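Long-range contact in ribosomal RNA small subunit methyltransferase Nep1 (Archaeoglobus fulgidus, PDB 3O7B), which probably methylates N1 of a specific pseudouridine in 16S ribosomal RNA, using S-adenosyl-L-methionine as methyl donor, during biogenesis of the small ribosomal subunit: residues 29-35 with 190-196. Sequence-based numbering, arbitrary orientation.
With SAH (S-adenosyl-L-homocysteine), chain C.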
loop_
_atom_site.group_PDB
_atom_site.type_symbol
_atom_site.label_atom_id
_atom_site.label_comp_id
_atom_site.label_asym_id
_atom_site.label_seq_id
_atom_site.Cartn_x
_atom_site.Cartn_y
_atom_site.Cartn_z
ATOM N N ALA A 29 -18.626 -0.896 -9.820
ATOM C CA ALA A 29 -18.075 -1.433 -8.591
ATOM C C ALA A 29 -16.692 -1.985 -8.836
ATOM O O ALA A 29 -16.388 -2.470 -9.919
ATOM C CB ALA A 29 -18.972 -2.556 -8.043
ATOM N N PHE A 30 -15.875 -1.971 -7.788
ATOM C CA PHE A 30 -14.643 -2.724 -7.738
ATOM C C PHE A 30 -14.815 -3.848 -6.754
ATOM O O PHE A 30 -15.351 -3.625 -5.652
ATOM C CB PHE A 30 -13.490 -1.834 -7.258
ATOM C CG PHE A 30 -12.945 -0.922 -8.309
ATOM C CD1 PHE A 30 -11.699 -1.182 -8.897
ATOM C CD2 PHE A 30 -13.648 0.228 -8.698
ATOM C CE1 PHE A 30 -11.165 -0.316 -9.850
ATOM C CE2 PHE A 30 -13.111 1.095 -9.673
ATOM C CZ PHE A 30 -11.880 0.806 -10.240
ATOM N N VAL A 31 -14.424 -5.060 -7.157
ATOM C CA VAL A 31 -14.550 -6.233 -6.327
ATOM C C VAL A 31 -13.198 -6.904 -6.196
ATOM O O VAL A 31 -12.619 -7.354 -7.200
ATOM C CB VAL A 31 -15.571 -7.269 -6.920
ATOM C CG1 VAL A 31 -15.773 -8.424 -5.976
ATOM C CG2 VAL A 31 -16.883 -6.579 -7.261
ATOM N N PHE A 32 -12.690 -6.997 -4.970
ATOM C CA PHE A 32 -11.490 -7.775 -4.717
ATOM C C PHE A 32 -11.879 -9.199 -4.453
ATOM O O PHE A 32 -12.725 -9.467 -3.593
ATOM C CB PHE A 32 -10.670 -7.151 -3.580
ATOM C CG PHE A 32 -10.144 -5.785 -3.938
ATOM C CD1 PHE A 32 -9.118 -5.654 -4.867
ATOM C CD2 PHE A 32 -10.713 -4.629 -3.389
ATOM C CE1 PHE A 32 -8.663 -4.391 -5.266
ATOM C CE2 PHE A 32 -10.241 -3.355 -3.773
ATOM C CZ PHE A 32 -9.213 -3.251 -4.708
ATOM N N LEU A 33 -11.293 -10.099 -5.230
ATOM C CA LEU A 33 -11.682 -11.521 -5.224
ATOM C C LEU A 33 -10.768 -12.390 -4.413
ATOM O O LEU A 33 -9.530 -12.238 -4.444
ATOM C CB LEU A 33 -11.718 -12.057 -6.655
ATOM C CG LEU A 33 -12.748 -11.458 -7.589
ATOM C CD1 LEU A 33 -12.587 -12.117 -8.953
ATOM C CD2 LEU A 33 -14.193 -11.656 -7.064
ATOM N N GLU A 34 -11.363 -13.340 -3.691
ATOM C CA GLU A 34 -10.613 -14.318 -2.908
ATOM C C GLU A 34 -9.603 -13.622 -1.994
ATOM O O GLU A 34 -8.453 -14.066 -1.838
ATOM C CB GLU A 34 -9.939 -15.359 -3.816
ATOM C CG GLU A 34 -10.955 -16.260 -4.526
ATOM C CD GLU A 34 -10.307 -17.293 -5.402
ATOM O OE1 GLU A 34 -9.110 -17.590 -5.199
ATOM O OE2 GLU A 34 -11.023 -17.821 -6.286
ATOM N N ALA A 35 -10.055 -12.541 -1.359
ATOM C CA ALA A 35 -9.158 -11.818 -0.449
ATOM C C ALA A 35 -8.755 -12.711 0.704
ATOM O O ALA A 35 -9.561 -13.484 1.257
ATOM C CB ALA A 35 -9.792 -10.548 0.045
ATOM N N ALA A 190 -18.143 -4.058 -13.301
ATOM C CA ALA A 190 -17.596 -4.623 -12.076
ATOM C C ALA A 190 -16.165 -5.026 -12.371
ATOM O O ALA A 190 -15.905 -5.997 -13.093
ATOM C CB ALA A 190 -18.398 -5.813 -11.610
ATOM N N VAL A 191 -15.220 -4.249 -11.844
ATOM C CA VAL A 191 -13.791 -4.490 -12.014
ATOM C C VAL A 191 -13.368 -5.483 -10.958
ATOM O O VAL A 191 -13.485 -5.184 -9.771
ATOM C CB VAL A 191 -12.987 -3.188 -11.817
ATOM C CG1 VAL A 191 -11.497 -3.494 -11.671
ATOM C CG2 VAL A 191 -13.244 -2.230 -12.949
ATOM N N CYS A 192 -12.900 -6.666 -11.368
ATOM C CA CYS A 192 -12.608 -7.759 -10.460
ATOM C C CYS A 192 -11.128 -8.104 -10.496
ATOM O O CYS A 192 -10.569 -8.434 -11.563
ATOM C CB CYS A 192 -13.456 -8.997 -10.817
ATOM S SG CYS A 192 -15.240 -8.737 -10.605
ATOM N N ILE A 193 -10.494 -7.954 -9.335
ATOM C CA ILE A 193 -9.059 -8.154 -9.199
ATOM C C ILE A 193 -8.799 -9.097 -8.032
ATOM O O ILE A 193 -9.328 -8.894 -6.920
ATOM C CB ILE A 193 -8.351 -6.783 -8.944
ATOM C CG1 ILE A 193 -8.606 -5.815 -10.115
ATOM C CG2 ILE A 193 -6.849 -6.970 -8.660
ATOM C CD1 ILE A 193 -8.287 -4.314 -9.841
ATOM N N GLY A 194 -7.989 -10.128 -8.248
ATOM C CA GLY A 194 -7.650 -11.032 -7.162
ATOM C C GLY A 194 -6.843 -10.324 -6.082
ATOM O O GLY A 194 -6.003 -9.438 -6.409
ATOM N N ALA A 195 -7.070 -10.715 -4.834
ATOM C CA ALA A 195 -6.351 -10.138 -3.693
ATOM C C ALA A 195 -5.699 -11.220 -2.832
ATOM O O ALA A 195 -5.772 -11.188 -1.610
ATOM C CB ALA A 195 -7.286 -9.232 -2.859
ATOM N N PHE A 196 -5.084 -12.191 -3.500
ATOM C CA PHE A 196 -4.407 -13.306 -2.837
ATOM C C PHE A 196 -3.022 -13.423 -3.492
ATOM O O PHE A 196 -2.825 -12.953 -4.602
ATOM C CB PHE A 196 -5.217 -14.613 -3.004
ATOM C CG PHE A 196 -5.571 -14.929 -4.428
ATOM C CD1 PHE A 196 -4.730 -15.716 -5.216
ATOM C CD2 PHE A 196 -6.717 -14.397 -5.015
ATOM C CE1 PHE A 196 -5.058 -15.991 -6.551
ATOM C CE2 PHE A 196 -7.044 -14.665 -6.345
ATOM C CZ PHE A 196 -6.211 -15.456 -7.120
HETATM N N SAH C . -2.596 -15.753 -10.294
HETATM C CA SAH C . -1.428 -15.015 -9.729
HETATM C CB SAH C . -1.639 -14.793 -8.237
HETATM C CG SAH C . -2.506 -13.575 -7.928
HETATM S SD SAH C . -1.832 -12.028 -8.608
HETATM C C SAH C . -0.110 -15.738 -9.986
HETATM O O SAH C . -0.078 -16.750 -10.691
HETATM C "C5'" SAH C . -3.079 -10.799 -8.137
HETATM C "C4'" SAH C . -4.146 -10.428 -9.162
HETATM O "O4'" SAH C . -3.664 -9.493 -10.109
HETATM C "C3'" SAH C . -4.642 -11.578 -10.018
HETATM O "O3'" SAH C . -5.550 -12.394 -9.321
HETATM C "C2'" SAH C . -5.266 -10.838 -11.172
HETATM O "O2'" SAH C . -6.558 -10.340 -10.810
HETATM C "C1'" SAH C . -4.337 -9.651 -11.348
HETATM N N9 SAH C . -3.284 -9.794 -12.389
HETATM C C8 SAH C . -2.002 -10.267 -12.223
HETATM N N7 SAH C . -1.358 -10.189 -13.418
HETATM C C5 SAH C . -2.199 -9.646 -14.322
HETATM C C6 SAH C . -2.071 -9.345 -15.673
HETATM N N6 SAH C . -0.926 -9.582 -16.336
HETATM N N1 SAH C . -3.129 -8.782 -16.346
HETATM C C2 SAH C . -4.326 -8.540 -15.698
HETATM N N3 SAH C . -4.448 -8.848 -14.362
HETATM C C4 SAH C . -3.415 -9.400 -13.687
#
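Residues 29-33 and 190-194 run parallel as neighbouring central strands of the SPOUT-type methyltransferase sheet, their axes approaching to 4.5 Å, joined by five backbone hydrogen bonds from Val-191 N to Ala-29 O through Ala-195 N to Leu-33 O. One sheet face carries Phe-30, Phe-32, Val-191 and Ile-193, packed beneath helices 87-98 and 224-239. Val-191 lies alongside Phe-30 and sets its CB over the ring, 4.1 Å from the centroid, a CH-pi contact displaced toward the rim; its CG1, anti to the backbone N (chi1 167°), meets Phe-30 CD1 at 3.6 Å. On the other face Leu-33 CD1 reaches back to Cys-192 CB (3.7 Å), while Val-31 CB faces the SG of Cys-192.

Past the strand ends the two chains stay together, Ala-35 CB meeting Ala-195 CB, and SAH lies at this carboxy-terminal end of the strands. Phe-196 turns its ring between Glu-34 and the homocysteine arm of SAH. Glu-34 OE1 stands 3.8 Å above the ring plane, near the rim, with the carboxylate tilted 25° from it; Lys-83 pairs with that oxygen and also makes a cation-pi contact with the ring, and Thr-205 and Phe-202 N hold OE2. A serine in place of Phe-196 would probably leave a gap between Glu-34 and the ligand and deprive Lys-83 of its aromatic partner. At Gly-194 a CB would collide with SAH O3' as bound; its backbone N donates a nearly straight hydrogen bond (168°) to the ribose O2' of SAH at 2.9 Å.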